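Local coordinates for protein AT-less polyketide synthase (Streptomyces platensis subsp. rosaceus, PDB 4TKT) that probably catalyses decarboxylative Claisen condensation as a ketosynthase domain of the isomigrastatin polyketide synthase, extending a growing polyketide chain, at residues Tyr63-Glu75 and Asp245-Leu257. Numbering follows the deposited sequence.
Sequences YSKWGGFLDGIDE and DGYVPGEGVGAVL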
ATOM      1  N   TYR A  63     -17.332  -0.573  24.920  1.00 38.44           N
ATOM      2  CA  TYR A  63     -18.132   0.621  24.673  1.00 38.28           C
ATOM      3  C   TYR A  63     -17.876   1.186  23.280  1.00 38.45           C
ATOM      4  O   TYR A  63     -18.443   2.209  22.897  1.00 40.80           O
ATOM      5  CB  TYR A  63     -17.856   1.682  25.742  1.00 35.84           C
ATOM      6  CG  TYR A  63     -16.412   2.109  25.826  1.00 34.20           C
ATOM      7  CD1 TYR A  63     -15.486   1.360  26.543  1.00 37.92           C
ATOM      8  CD2 TYR A  63     -15.975   3.263  25.195  1.00 33.87           C
ATOM      9  CE1 TYR A  63     -14.162   1.746  26.619  1.00 39.44           C
ATOM     10  CE2 TYR A  63     -14.658   3.657  25.265  1.00 39.18           C
ATOM     11  CZ  TYR A  63     -13.755   2.898  25.978  1.00 39.96           C
ATOM     12  OH  TYR A  63     -12.439   3.296  26.046  1.00 39.73           O
ATOM     13  N   SER A  64     -17.020   0.507  22.524  1.00 35.42           N
ATOM     14  CA  SER A  64     -16.761   0.879  21.139  1.00 36.18           C
ATOM     15  C   SER A  64     -17.500  -0.055  20.194  1.00 36.05           C
ATOM     16  O   SER A  64     -17.516  -1.269  20.398  1.00 39.44           O
ATOM     17  CB  SER A  64     -15.263   0.847  20.838  1.00 37.14           C
ATOM     18  OG  SER A  64     -15.021   1.082  19.463  1.00 40.24           O
ATOM     19  N   LYS A  65     -18.113   0.512  19.160  1.00 36.87           N
ATOM     20  CA  LYS A  65     -18.812  -0.287  18.161  1.00 36.85           C
ATOM     21  C   LYS A  65     -18.525   0.223  16.753  1.00 34.71           C
ATOM     22  O   LYS A  65     -19.294  -0.020  15.824  1.00 36.46           O
ATOM     23  CB  LYS A  65     -20.318  -0.281  18.427  1.00 36.62           C
ATOM     24  CG  LYS A  65     -20.955   1.095  18.390  1.00 37.55           C
ATOM     25  CD  LYS A  65     -22.466   0.994  18.526  1.00 40.72           C
ATOM     26  CE  LYS A  65     -23.136   2.344  18.343  1.00 51.19           C
ATOM     27  NZ  LYS A  65     -24.622   2.223  18.324  1.00 61.42           N
ATOM     28  N   TRP A  66     -17.407   0.925  16.603  1.00 34.34           N
ATOM     29  CA  TRP A  66     -17.039   1.515  15.323  1.00 32.29           C
ATOM     30  C   TRP A  66     -15.692   1.004  14.827  1.00 33.61           C
ATOM     31  O   TRP A  66     -14.919   0.419  15.588  1.00 33.66           O
ATOM     32  CB  TRP A  66     -17.004   3.039  15.436  1.00 37.63           C
ATOM     33  CG  TRP A  66     -18.278   3.627  15.945  1.00 39.21           C
ATOM     34  CD1 TRP A  66     -19.356   4.013  15.204  1.00 36.35           C
ATOM     35  CD2 TRP A  66     -18.612   3.898  17.311  1.00 38.79           C
ATOM     36  NE1 TRP A  66     -20.341   4.508  16.023  1.00 37.95           N
ATOM     37  CE2 TRP A  66     -19.909   4.450  17.321  1.00 42.54           C
ATOM     38  CE3 TRP A  66     -17.941   3.727  18.526  1.00 37.41           C
ATOM     39  CZ2 TRP A  66     -20.547   4.833  18.500  1.00 41.13           C
ATOM     40  CZ3 TRP A  66     -18.576   4.112  19.696  1.00 41.80           C
ATOM     41  CH2 TRP A  66     -19.867   4.655  19.675  1.00 39.92           C
ATOM     42  N   GLY A  67     -15.417   1.232  13.547  1.00 31.79           N
ATOM     43  CA  GLY A  67     -14.138   0.862  12.969  1.00 28.94           C
ATOM     44  C   GLY A  67     -14.012   1.227  11.504  1.00 33.50           C
ATOM     45  O   GLY A  67     -15.006   1.484  10.827  1.00 30.26           O
ATOM     46  N   GLY A  68     -12.775   1.264  11.018  1.00 38.53           N
ATOM     47  CA  GLY A  68     -12.518   1.427   9.599  1.00 28.26           C
ATOM     48  C   GLY A  68     -12.373   0.046   9.001  1.00 29.21           C
ATOM     49  O   GLY A  68     -11.401  -0.657   9.279  1.00 35.01           O
ATOM     50  N   PHE A  69     -13.345  -0.360   8.194  1.00 27.94           N
ATOM     51  CA  PHE A  69     -13.393  -1.738   7.724  1.00 33.82           C
ATOM     52  C   PHE A  69     -13.196  -1.882   6.226  1.00 27.36           C
ATOM     53  O   PHE A  69     -13.682  -1.069   5.445  1.00 29.56           O
ATOM     54  CB  PHE A  69     -14.722  -2.383   8.119  1.00 29.21           C
ATOM     55  CG  PHE A  69     -14.863  -2.620   9.591  1.00 30.95           C
ATOM     56  CD1 PHE A  69     -14.310  -3.744  10.178  1.00 29.54           C
ATOM     57  CD2 PHE A  69     -15.544  -1.718  10.389  1.00 32.01           C
ATOM     58  CE1 PHE A  69     -14.435  -3.966  11.530  1.00 26.54           C
ATOM     59  CE2 PHE A  69     -15.675  -1.938  11.744  1.00 32.00           C
ATOM     60  CZ  PHE A  69     -15.116  -3.062  12.314  1.00 27.51           C
ATOM     61  N   LEU A  70     -12.477  -2.929   5.841  1.00 26.91           N
ATOM     62  CA  LEU A  70     -12.389  -3.325   4.445  1.00 26.55           C
ATOM     63  C   LEU A  70     -13.653  -4.085   4.060  1.00 31.67           C
ATOM     64  O   LEU A  70     -14.451  -4.446   4.924  1.00 36.73           O
ATOM     65  CB  LEU A  70     -11.152  -4.191   4.202  1.00 25.40           C
ATOM     66  CG  LEU A  70      -9.799  -3.555   4.523  1.00 27.87           C
ATOM     67  CD1 LEU A  70      -8.671  -4.457   4.058  1.00 29.27           C
ATOM     68  CD2 LEU A  70      -9.689  -2.181   3.889  1.00 30.07           C
ATOM     69  N   ASP A  71     -13.837  -4.327   2.767  1.00 30.46           N
ATOM     70  CA  ASP A  71     -14.964  -5.133   2.310  1.00 30.08           C
ATOM     71  C   ASP A  71     -14.486  -6.472   1.767  1.00 34.39           C
ATOM     72  O   ASP A  71     -13.532  -6.532   0.990  1.00 42.64           O
ATOM     73  CB  ASP A  71     -15.772  -4.392   1.246  1.00 40.94           C
ATOM     74  CG  ASP A  71     -16.578  -3.246   1.823  1.00 68.19           C
ATOM     75  OD1 ASP A  71     -17.633  -3.513   2.436  1.00 79.77           O
ATOM     76  OD2 ASP A  71     -16.161  -2.080   1.661  1.00 78.98           O
ATOM     77  N   GLY A  72     -15.150  -7.542   2.192  1.00 30.37           N
ATOM     78  CA  GLY A  72     -14.843  -8.879   1.719  1.00 27.21           C
ATOM     79  C   GLY A  72     -13.429  -9.330   2.023  1.00 29.50           C
ATOM     80  O   GLY A  72     -12.670  -9.659   1.112  1.00 30.68           O
ATOM     81  N   ILE A  73     -13.071  -9.351   3.304  1.00 25.21           N
ATOM     82  CA  ILE A  73     -11.739  -9.787   3.709  1.00 24.11           C
ATOM     83  C   ILE A  73     -11.614 -11.307   3.633  1.00 23.94           C
ATOM     84  O   ILE A  73     -10.530 -11.859   3.825  1.00 26.51           O
ATOM     85  CB  ILE A  73     -11.389  -9.321   5.138  1.00 25.61           C
ATOM     86  CG1 ILE A  73     -12.312  -9.980   6.161  1.00 25.14           C
ATOM     87  CG2 ILE A  73     -11.461  -7.803   5.244  1.00 25.05           C
ATOM     88  CD1 ILE A  73     -11.943  -9.658   7.583  1.00 25.63           C
ATOM     89  N   ASP A  74     -12.726 -11.980   3.354  1.00 24.97           N
ATOM     90  CA  ASP A  74     -12.718 -13.424   3.168  1.00 24.48           C
ATOM     91  C   ASP A  74     -12.615 -13.796   1.691  1.00 29.14           C
ATOM     92  O   ASP A  74     -12.519 -14.975   1.347  1.00 32.14           O
ATOM     93  CB  ASP A  74     -13.969 -14.051   3.781  1.00 25.11           C
ATOM     94  CG  ASP A  74     -15.253 -13.474   3.214  1.00 34.08           C
ATOM     95  OD1 ASP A  74     -15.222 -12.357   2.654  1.00 34.05           O
ATOM     96  OD2 ASP A  74     -16.302 -14.137   3.341  1.00 37.67           O
ATOM     97  N   GLU A  75     -12.637 -12.788   0.824  1.00 25.35           N
ATOM     98  CA  GLU A  75     -12.524 -13.013  -0.613  1.00 26.86           C
ATOM     99  C   GLU A  75     -11.067 -13.251  -0.998  1.00 27.83           C
ATOM    100  O   GLU A  75     -10.172 -12.553  -0.523  1.00 24.57           O
ATOM    101  CB  GLU A  75     -13.098 -11.828  -1.392  1.00 30.29           C
ATOM    102  CG  GLU A  75     -14.574 -11.576  -1.127  1.00 29.64           C
ATOM    103  CD  GLU A  75     -15.086 -10.320  -1.806  1.00 36.91           C
ATOM    104  OE1 GLU A  75     -14.264  -9.585  -2.396  1.00 39.17           O
ATOM    105  OE2 GLU A  75     -16.309 -10.069  -1.748  1.00 37.68           O
ATOM    106  N   ASP A 245     -10.767  11.093  23.205  1.00 41.28           N
ATOM    107  CA  ASP A 245     -10.565  10.277  24.400  1.00 43.52           C
ATOM    108  C   ASP A 245     -10.243   8.827  24.056  1.00 42.54           C
ATOM    109  O   ASP A 245     -10.669   7.904  24.750  1.00 48.79           O
ATOM    110  CB  ASP A 245     -11.801  10.342  25.302  1.00 47.73           C
ATOM    111  CG  ASP A 245     -13.056   9.831  24.616  1.00 53.04           C
ATOM    112  OD1 ASP A 245     -13.046   9.668  23.377  1.00 52.85           O
ATOM    113  OD2 ASP A 245     -14.060   9.599  25.322  1.00 54.71           O
ATOM    114  N   GLY A 246      -9.483   8.637  22.984  1.00 35.67           N
ATOM    115  CA  GLY A 246      -9.101   7.309  22.548  1.00 35.53           C
ATOM    116  C   GLY A 246      -9.024   7.227  21.037  1.00 38.31           C
ATOM    117  O   GLY A 246      -9.034   8.248  20.351  1.00 35.78           O
ATOM    118  N   TYR A 247      -8.951   6.009  20.512  1.00 36.88           N
ATOM    119  CA  TYR A 247      -8.902   5.820  19.071  1.00 33.15           C
ATOM    120  C   TYR A 247      -9.970   4.840  18.605  1.00 38.54           C
ATOM    121  O   TYR A 247     -10.676   4.244  19.418  1.00 39.38           O
ATOM    122  CB  TYR A 247      -7.513   5.341  18.633  1.00 33.35           C
ATOM    123  CG  TYR A 247      -7.116   3.959  19.117  1.00 34.51           C
ATOM    124  CD1 TYR A 247      -7.485   2.820  18.411  1.00 33.20           C
ATOM    125  CD2 TYR A 247      -6.348   3.795  20.264  1.00 30.96           C
ATOM    126  CE1 TYR A 247      -7.119   1.560  18.840  1.00 34.01           C
ATOM    127  CE2 TYR A 247      -5.974   2.535  20.700  1.00 31.43           C
ATOM    128  CZ  TYR A 247      -6.362   1.422  19.983  1.00 34.75           C
ATOM    129  OH  TYR A 247      -5.998   0.166  20.406  1.00 41.45           O
ATOM    130  N   VAL A 248     -10.085   4.695  17.290  1.00 36.83           N
ATOM    131  CA  VAL A 248     -10.956   3.694  16.692  1.00 30.23           C
ATOM    132  C   VAL A 248     -10.118   2.830  15.751  1.00 30.18           C
ATOM    133  O   VAL A 248      -9.399   3.349  14.898  1.00 35.44           O
ATOM    134  CB  VAL A 248     -12.148   4.337  15.939  1.00 26.49           C
ATOM    135  CG1 VAL A 248     -11.670   5.328  14.888  1.00 30.04           C
ATOM    136  CG2 VAL A 248     -13.028   3.275  15.316  1.00 29.13           C
ATOM    137  N   PRO A 249     -10.177   1.504  15.929  1.00 28.60           N
ATOM    138  CA  PRO A 249      -9.351   0.608  15.112  1.00 26.15           C
ATOM    139  C   PRO A 249      -9.786   0.589  13.651  1.00 27.04           C
ATOM    140  O   PRO A 249     -10.966   0.768  13.357  1.00 29.38           O
ATOM    141  CB  PRO A 249      -9.562  -0.760  15.767  1.00 23.22           C
ATOM    142  CG  PRO A 249     -10.875  -0.652  16.448  1.00 36.02           C
ATOM    143  CD  PRO A 249     -10.977   0.768  16.923  1.00 31.03           C
ATOM    144  N   GLY A 250      -8.832   0.380  12.752  1.00 30.51           N
ATOM    145  CA  GLY A 250      -9.120   0.335  11.331  1.00 28.61           C
ATOM    146  C   GLY A 250      -8.381  -0.788  10.629  1.00 29.08           C
ATOM    147  O   GLY A 250      -7.324  -1.224  11.082  1.00 31.58           O
ATOM    148  N   GLU A 251      -8.949  -1.259   9.522  1.00 26.99           N
ATOM    149  CA  GLU A 251      -8.344  -2.317   8.720  1.00 21.04           C
ATOM    150  C   GLU A 251      -7.590  -1.737   7.531  1.00 28.49           C
ATOM    151  O   GLU A 251      -7.955  -0.684   7.019  1.00 33.65           O
ATOM    152  CB  GLU A 251      -9.408  -3.297   8.223  1.00 25.20           C
ATOM    153  CG  GLU A 251     -10.029  -4.156   9.304  1.00 29.29           C
ATOM    154  CD  GLU A 251     -11.077  -5.101   8.755  1.00 31.93           C
ATOM    155  OE1 GLU A 251     -11.740  -4.745   7.758  1.00 29.27           O
ATOM    156  OE2 GLU A 251     -11.233  -6.204   9.318  1.00 36.47           O
ATOM    157  N   GLY A 252      -6.545  -2.424   7.083  1.00 26.46           N
ATOM    158  CA  GLY A 252      -5.788  -1.945   5.942  1.00 24.66           C
ATOM    159  C   GLY A 252      -4.664  -2.858   5.500  1.00 22.57           C
ATOM    160  O   GLY A 252      -4.057  -3.557   6.310  1.00 28.28           O
ATOM    161  N   VAL A 253      -4.401  -2.857   4.197  1.00 25.02           N
ATOM    162  CA  VAL A 253      -3.278  -3.590   3.624  1.00 22.73           C
ATOM    163  C   VAL A 253      -2.569  -2.698   2.615  1.00 23.58           C
ATOM    164  O   VAL A 253      -3.209  -2.139   1.728  1.00 26.37           O
ATOM    165  CB  VAL A 253      -3.715  -4.889   2.916  1.00 25.08           C
ATOM    166  CG1 VAL A 253      -2.501  -5.745   2.599  1.00 22.07           C
ATOM    167  CG2 VAL A 253      -4.704  -5.671   3.765  1.00 33.34           C
ATOM    168  N   GLY A 254      -1.256  -2.563   2.743  1.00 20.50           N
ATOM    169  CA  GLY A 254      -0.503  -1.731   1.825  1.00 23.79           C
ATOM    170  C   GLY A 254       0.929  -2.192   1.671  1.00 28.10           C
ATOM    171  O   GLY A 254       1.454  -2.903   2.530  1.00 27.49           O
ATOM    172  N   ALA A 255       1.560  -1.789   0.573  1.00 26.26           N
ATOM    173  CA  ALA A 255       2.955  -2.136   0.325  1.00 28.04           C
ATOM    174  C   ALA A 255       3.613  -1.187  -0.670  1.00 25.12           C
ATOM    175  O   ALA A 255       2.941  -0.553  -1.483  1.00 30.79           O
ATOM    176  CB  ALA A 255       3.063  -3.566  -0.173  1.00 21.24           C
ATOM    177  N   VAL A 256       4.935  -1.089  -0.587  1.00 24.12           N
ATOM    178  CA  VAL A 256       5.715  -0.345  -1.566  1.00 23.82           C
ATOM    179  C   VAL A 256       6.857  -1.209  -2.081  1.00 28.47           C
ATOM    180  O   VAL A 256       7.386  -2.051  -1.356  1.00 29.42           O
ATOM    181  CB  VAL A 256       6.291   0.958  -0.977  1.00 27.01           C
ATOM    182  CG1 VAL A 256       5.212   2.013  -0.856  1.00 24.77           C
ATOM    183  CG2 VAL A 256       6.942   0.694   0.369  1.00 24.08           C
ATOM    184  N   LEU A 257       7.221  -1.009  -3.343  1.00 24.69           N
ATOM    185  CA  LEU A 257       8.404  -1.646  -3.900  1.00 29.76           C
ATOM    186  C   LEU A 257       9.566  -0.665  -3.817  1.00 31.91           C
ATOM    187  O   LEU A 257       9.514   0.417  -4.401  1.00 29.47           O
ATOM    188  CB  LEU A 257       8.164  -2.088  -5.346  1.00 25.45           C
ATOM    189  CG  LEU A 257       9.185  -3.072  -5.927  1.00 28.84           C
ATOM    190  CD1 LEU A 257       9.277  -4.323  -5.070  1.00 24.73           C
ATOM    191  CD2 LEU A 257       8.833  -3.439  -7.358  1.00 26.19           C
TER
HETATM  192  O   HOH W   1     -13.497   3.594  19.351  1.00 36.99           O
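The buried carboxylate of Glu251 is gripped at both oxygens: OE1 accepts Leu70 N at 2.7 Å, nearly along its C-O axis and with an N-H...O angle of 157°, while OE2 takes a salt bridge from Arg45 and a hydrogen bond from the backbone N of Ser216. The chain carries the group there because CG stands anti to the carbonyl carbon and CD continues extended (chi2 180°). OE1 also lies at the edge of the Phe69 ring, 3.7 Å from CD1, with the ring and carboxylate planes 74° apart. Leu70 CG rests 3.7 Å from Glu251 CB on the stem, and Ile73 CD1 lies 3.9 Å from OE2 at the tip. Replacement by an alanine removes both oxygens and would probably cost Arg45 this counter-charge and Leu70 N this acceptor.

Backbone pairing fixes the base of this side chain. Gly68 and Gly250 form a single parallel bridge, their CA atoms 4.0 Å apart; Gly68 N donates in the carbonyl plane to Pro249 O at 3.0 Å, and Glu251 N returns a bond to Gly68 O, doubtfully short at 2.5 Å. Upstream, Val248 CG2 abuts Trp66 O at 3.4 Å, and a water links Ser64 OG to Tyr247 O. The bridge thus ties the 63-75 segment to the lead-in of core strand 252-260 of the thiolase fold, and the cationic partner of Glu251 would favour an ionised carboxylate.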